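ADP-ribosylating toxin CARDS (Mycoplasma pneumoniae, PDB 4TLV) transfers the ADP-ribosyl group of NAD+ to multiple target proteins in vitro and causes vacuolation and epithelial damage in mammalian cells, acting as the bacterium's main virulence factor. Local coordinates at residues I314-V319 with T433-S438; Q321-K326 with W364-Q369. All coordinates share one frame; numbering follows the deposited sequence.

How the contacts relate
Contacts 1 and 2 are neighbours in the D2 domain, their centres about 8 Å apart, with contact 2 nested inside the chain loop that contact 1 closes. Strands 315-317 and 323-325 follow one another in sequence and pair antiparallel, so that one hairpin supplies a segment to each contact; Phe316 O lies 2.8 Å from Cys324 N and Ile314 O lies 3.0 Å from Lys326 N, both probable hydrogen bonds. Trp317 links the two sites, since its NE1 makes a weak bond to Trp364 O. Both contacts lie in D2, whereas the ADP-ribosyltransferase activity belongs to the N-terminal domain, from which Arg61 NE hydrogen-bonds Met434 O in contact 1.

Contact 1. Residues I314-V319 with T433-S438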
# COMPACT_ATOMS: atom_id res chain seq x y z
N ILE A 314 -21.66 1.39 5.86
CA ILE A 314 -21.10 0.69 4.71
C ILE A 314 -19.57 0.74 4.72
O ILE A 314 -18.97 1.81 4.77
CB ILE A 314 -21.61 1.26 3.37
CG1 ILE A 314 -23.16 1.23 3.31
CG2 ILE A 314 -20.93 0.54 2.17
CD1 ILE A 314 -23.80 -0.18 3.53
N PHE A 315 -18.95 -0.44 4.64
CA PHE A 315 -17.50 -0.57 4.66
C PHE A 315 -17.02 -1.41 3.48
O PHE A 315 -17.80 -2.17 2.90
CB PHE A 315 -17.00 -1.22 5.96
CG PHE A 315 -17.36 -0.44 7.20
CD1 PHE A 315 -18.63 -0.57 7.77
CD2 PHE A 315 -16.45 0.41 7.80
CE1 PHE A 315 -18.98 0.14 8.90
CE2 PHE A 315 -16.79 1.13 8.95
CZ PHE A 315 -18.07 0.99 9.50
N PHE A 316 -15.75 -1.25 3.13
CA PHE A 316 -15.12 -2.16 2.18
C PHE A 316 -13.69 -2.45 2.61
O PHE A 316 -13.07 -1.65 3.33
CB PHE A 316 -15.18 -1.60 0.75
CG PHE A 316 -14.47 -0.28 0.57
CD1 PHE A 316 -13.11 -0.25 0.29
CD2 PHE A 316 -15.17 0.92 0.59
CE1 PHE A 316 -12.45 0.96 0.10
CE2 PHE A 316 -14.52 2.14 0.38
CZ PHE A 316 -13.15 2.15 0.15
N TRP A 317 -13.18 -3.59 2.18
CA TRP A 317 -11.83 -4.01 2.48
C TRP A 317 -11.07 -3.85 1.16
O TRP A 317 -11.47 -4.43 0.15
CB TRP A 317 -11.85 -5.47 2.93
CG TRP A 317 -10.53 -6.05 3.39
CD1 TRP A 317 -9.54 -5.42 4.08
CD2 TRP A 317 -10.10 -7.40 3.21
NE1 TRP A 317 -8.49 -6.29 4.32
CE2 TRP A 317 -8.82 -7.52 3.80
CE3 TRP A 317 -10.67 -8.52 2.59
CZ2 TRP A 317 -8.09 -8.71 3.78
CZ3 TRP A 317 -9.96 -9.70 2.59
CH2 TRP A 317 -8.68 -9.79 3.17
N ASP A 318 -10.00 -3.05 1.17
CA ASP A 318 -9.27 -2.76 -0.08
C ASP A 318 -7.93 -3.50 -0.21
O ASP A 318 -7.54 -4.26 0.67
CB ASP A 318 -9.08 -1.23 -0.27
CG ASP A 318 -8.04 -0.62 0.68
OD1 ASP A 318 -7.18 -1.33 1.23
OD2 ASP A 318 -8.08 0.62 0.85
N VAL A 319 -7.23 -3.29 -1.33
CA VAL A 319 -6.03 -4.06 -1.64
C VAL A 319 -4.82 -3.66 -0.80
O VAL A 319 -3.81 -4.35 -0.82
CB VAL A 319 -5.65 -3.94 -3.12
CG1 VAL A 319 -6.56 -4.84 -3.98
CG2 VAL A 319 -5.73 -2.47 -3.56
N THR A 433 -13.25 -9.86 0.43
CA THR A 433 -12.27 -9.85 -0.64
C THR A 433 -11.72 -8.42 -0.76
O THR A 433 -12.35 -7.48 -0.32
CB THR A 433 -12.89 -10.26 -1.99
OG1 THR A 433 -13.85 -9.27 -2.39
CG2 THR A 433 -13.60 -11.62 -1.86
N MET A 434 -10.56 -8.26 -1.36
CA MET A 434 -9.91 -6.95 -1.40
C MET A 434 -10.18 -6.23 -2.72
O MET A 434 -9.69 -6.64 -3.77
CB MET A 434 -8.40 -7.11 -1.14
CG MET A 434 -8.08 -7.46 0.30
SD MET A 434 -6.36 -7.98 0.49
CE MET A 434 -6.52 -9.71 0.22
N ARG A 435 -10.94 -5.15 -2.66
CA ARG A 435 -11.35 -4.41 -3.85
C ARG A 435 -10.32 -3.32 -4.13
O ARG A 435 -9.49 -3.00 -3.28
CB ARG A 435 -12.72 -3.77 -3.65
CG ARG A 435 -12.74 -2.58 -2.67
CD ARG A 435 -14.03 -1.70 -2.82
NE ARG A 435 -15.25 -2.50 -2.59
CZ ARG A 435 -16.49 -2.02 -2.60
NH1 ARG A 435 -16.70 -0.73 -2.80
NH2 ARG A 435 -17.52 -2.84 -2.37
N ALA A 436 -10.36 -2.76 -5.34
CA ALA A 436 -9.47 -1.66 -5.69
C ALA A 436 -9.65 -0.48 -4.72
O ALA A 436 -10.75 -0.23 -4.23
CB ALA A 436 -9.69 -1.22 -7.15
N ALA A 437 -8.56 0.22 -4.44
CA ALA A 437 -8.56 1.32 -3.49
C ALA A 437 -9.14 2.59 -4.10
O ALA A 437 -9.14 2.75 -5.32
CB ALA A 437 -7.14 1.57 -3.01
N SER A 438 -9.62 3.49 -3.25
CA SER A 438 -10.25 4.73 -3.74
C SER A 438 -9.48 5.99 -3.37
O SER A 438 -9.69 7.04 -3.98
CB SER A 438 -11.69 4.84 -3.23
OG SER A 438 -11.70 5.11 -1.85
O HOH W 1 -14.33 -5.51 0.45
O HOH W 2 -9.50 2.70 -0.53
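Met434 lies across one face of the Trp317 indole, with CG 3.4 Å from the centroid of the six-membered ring and almost on its normal, a CH-pi contact. The sulfur follows over the same ring, SD standing 4.1 Å from that centroid in a Met-aromatic contact, and a bend at chi3 (-90°) brings CE against CH2. Beside this close packing the backbones meet in a single bridge between Asp318 and Arg435. Arg435 N donates to Trp317 O over 2.9 Å in a nearly straight bond, in the carbonyl plane, while Met434 CA-H points at the same oxygen.

Here the end of the beta-trefoil D2 domain leads on to D3, and residues 433-438 run at roughly a right angle to residues 316-319. Phe316 CB lies over one face of the Arg435 guanidinium, 3.5 Å from NE, while Arg435 CD meets the ring obliquely; the ring and guanidinium planes are 9° apart, but the ring is not stacked on the group. Arg435 NH2 is held by the carbonyl of Glu273 in the KELED motif.

Toward Ser438 the direct contacts are longer, and a water bridges the segments. It accepts from Ser438 N and donates to Asp318 OD2, an oxygen also engaged in a salt bridge with Arg322. Ala437 CB stays 4.3 Å from Val319 CG2, and Ser438 OG approaches Phe316 CZ no closer than 3.9 Å.

Contact 2. Residues Q321-K326 with W364-Q369; sequences QRICLK and WKMTPQ
Gln321 and Ile323 meet the start of strand 364-368 through two hydrogen bonds and a small apolar cluster, within the beta-trefoil D2 domain. The hairpin formed by strands 315-317 and 323-325 is here joined to a strand of the domain's larger antiparallel sheet, where 364-368 pairs with 375-380.

The polar part belongs to Gln321, which grips the backbone of Trp364 at both its N-H and its carbonyl. Trp364 N donates to Gln321 O over 2.9 Å, a bent bond (141° at the hydrogen) with the donor tilted from the carbonyl plane. In return the side-chain amide reaches back: NE2 donates to Trp364 O over 3.1 Å. That bond is straight at the hydrogen and lies near the plane of the glutamine amide, yet the nitrogen stands above the plane of the carbonyl it approaches. An extended side chain (chi2 -175°) carries the amide there, running alongside Lys365. NE2 also bonds to Glu381 OE2, so two acceptors on different parts of the chain fix its rotation.

The apolar part is built on the tip of Ile323. Its CD1 sits over one face of the Trp364 indole, 3.7 Å from the centroid of the five-membered ring, in a CH-pi contact displaced toward the rim; the two side chains cross nearly at right angles. Met366, its chain extended (chi3 -171°), brings its terminal methyl to the same group, with CE 3.8 Å from Ile323 CD1. Trp317 touches both Ile323 and Met366, extending this buried cluster into the hairpin.

A water at the indole edge, in its plane, accepts from Ile323 N at 2.8 Å and only weakly from Trp364 NE1, whose other acceptor is Leu337 O.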
# COMPACT_ATOMS: atom_id res chain seq x y z
N GLN A 321 -5.29 -3.69 2.26
CA GLN A 321 -5.77 -4.39 3.46
C GLN A 321 -6.58 -3.52 4.43
O GLN A 321 -6.81 -3.93 5.57
CB GLN A 321 -4.63 -5.10 4.21
CG GLN A 321 -3.94 -6.20 3.41
CD GLN A 321 -2.90 -6.97 4.23
OE1 GLN A 321 -1.64 -6.79 3.90
NE2 GLN A 321 -3.25 -7.71 5.17
N ARG A 322 -7.02 -2.34 3.99
CA ARG A 322 -7.71 -1.42 4.89
C ARG A 322 -9.20 -1.68 4.86
O ARG A 322 -9.76 -2.03 3.82
CB ARG A 322 -7.44 0.03 4.49
CG ARG A 322 -5.95 0.38 4.38
CD ARG A 322 -5.79 1.84 3.90
NE ARG A 322 -6.26 2.01 2.53
CZ ARG A 322 -6.00 3.09 1.79
NH1 ARG A 322 -5.27 4.08 2.30
NH2 ARG A 322 -6.50 3.21 0.55
N ILE A 323 -9.84 -1.53 6.00
CA ILE A 323 -11.30 -1.55 6.03
C ILE A 323 -11.76 -0.10 6.11
O ILE A 323 -11.57 0.56 7.14
CB ILE A 323 -11.82 -2.35 7.25
CG1 ILE A 323 -11.30 -3.78 7.20
CG2 ILE A 323 -13.35 -2.32 7.30
CD1 ILE A 323 -11.41 -4.53 8.54
N CYS A 324 -12.35 0.42 5.03
CA CYS A 324 -12.66 1.84 4.92
C CYS A 324 -14.16 2.08 4.95
O CYS A 324 -14.94 1.27 4.42
CB CYS A 324 -12.15 2.41 3.60
SG CYS A 324 -10.43 2.12 3.21
N LEU A 325 -14.56 3.21 5.53
CA LEU A 325 -15.94 3.71 5.41
C LEU A 325 -16.15 4.14 3.97
O LEU A 325 -15.25 4.70 3.36
CB LEU A 325 -16.16 4.94 6.29
CG LEU A 325 -16.83 4.79 7.64
CD1 LEU A 325 -17.06 6.19 8.27
CD2 LEU A 325 -18.15 4.03 7.52
N LYS A 326 -17.34 3.89 3.44
CA LYS A 326 -17.62 4.20 2.05
C LYS A 326 -17.43 5.67 1.70
O LYS A 326 -16.78 5.99 0.71
CB LYS A 326 -19.05 3.77 1.66
CG LYS A 326 -19.49 4.24 0.27
CD LYS A 326 -20.97 3.91 0.04
CE LYS A 326 -21.50 4.52 -1.23
NZ LYS A 326 -20.76 4.02 -2.41
N TRP A 364 -5.55 -5.34 7.76
CA TRP A 364 -6.35 -6.43 8.32
C TRP A 364 -6.32 -7.63 7.39
O TRP A 364 -6.22 -7.47 6.17
CB TRP A 364 -7.81 -5.99 8.47
CG TRP A 364 -7.96 -4.77 9.34
CD1 TRP A 364 -8.00 -3.45 8.94
CD2 TRP A 364 -8.06 -4.76 10.77
NE1 TRP A 364 -8.13 -2.64 10.03
CE2 TRP A 364 -8.18 -3.41 11.17
CE3 TRP A 364 -8.08 -5.76 11.75
CZ2 TRP A 364 -8.31 -3.03 12.52
CZ3 TRP A 364 -8.23 -5.38 13.10
CH2 TRP A 364 -8.34 -4.03 13.46
N LYS A 365 -6.41 -8.83 7.96
CA LYS A 365 -6.52 -10.06 7.17
C LYS A 365 -7.86 -10.66 7.50
O LYS A 365 -8.34 -10.52 8.63
CB LYS A 365 -5.44 -11.08 7.57
CG LYS A 365 -4.03 -10.81 7.08
CD LYS A 365 -3.03 -11.74 7.82
CE LYS A 365 -3.22 -11.58 9.33
NZ LYS A 365 -2.26 -12.36 10.17
N MET A 366 -8.48 -11.34 6.53
CA MET A 366 -9.74 -12.03 6.78
C MET A 366 -9.63 -13.47 6.33
O MET A 366 -9.48 -13.75 5.14
CB MET A 366 -10.88 -11.34 6.05
CG MET A 366 -11.01 -9.87 6.45
SD MET A 366 -12.57 -9.20 5.95
CE MET A 366 -12.31 -7.46 6.30
N THR A 367 -9.70 -14.39 7.28
CA THR A 367 -9.37 -15.78 6.96
C THR A 367 -10.54 -16.72 7.29
O THR A 367 -11.07 -16.69 8.40
CB THR A 367 -8.11 -16.22 7.73
OG1 THR A 367 -8.38 -16.19 9.13
CG2 THR A 367 -6.97 -15.26 7.47
N PRO A 368 -10.95 -17.55 6.31
CA PRO A 368 -12.14 -18.39 6.48
C PRO A 368 -11.85 -19.41 7.57
O PRO A 368 -10.76 -19.93 7.60
CB PRO A 368 -12.29 -19.10 5.13
CG PRO A 368 -11.18 -18.60 4.26
CD PRO A 368 -10.19 -17.87 5.10
N GLN A 369 -12.80 -19.66 8.46
CA GLN A 369 -12.55 -20.57 9.58
C GLN A 369 -13.28 -21.92 9.44
O GLN A 369 -12.94 -22.89 10.11
CB GLN A 369 -12.93 -19.90 10.91
CG GLN A 369 -12.09 -18.66 11.21
CD GLN A 369 -10.62 -18.97 11.37
OE1 GLN A 369 -9.78 -18.58 10.54
NE2 GLN A 369 -10.29 -19.69 12.43
O HOH W 3 -8.30 -0.19 7.96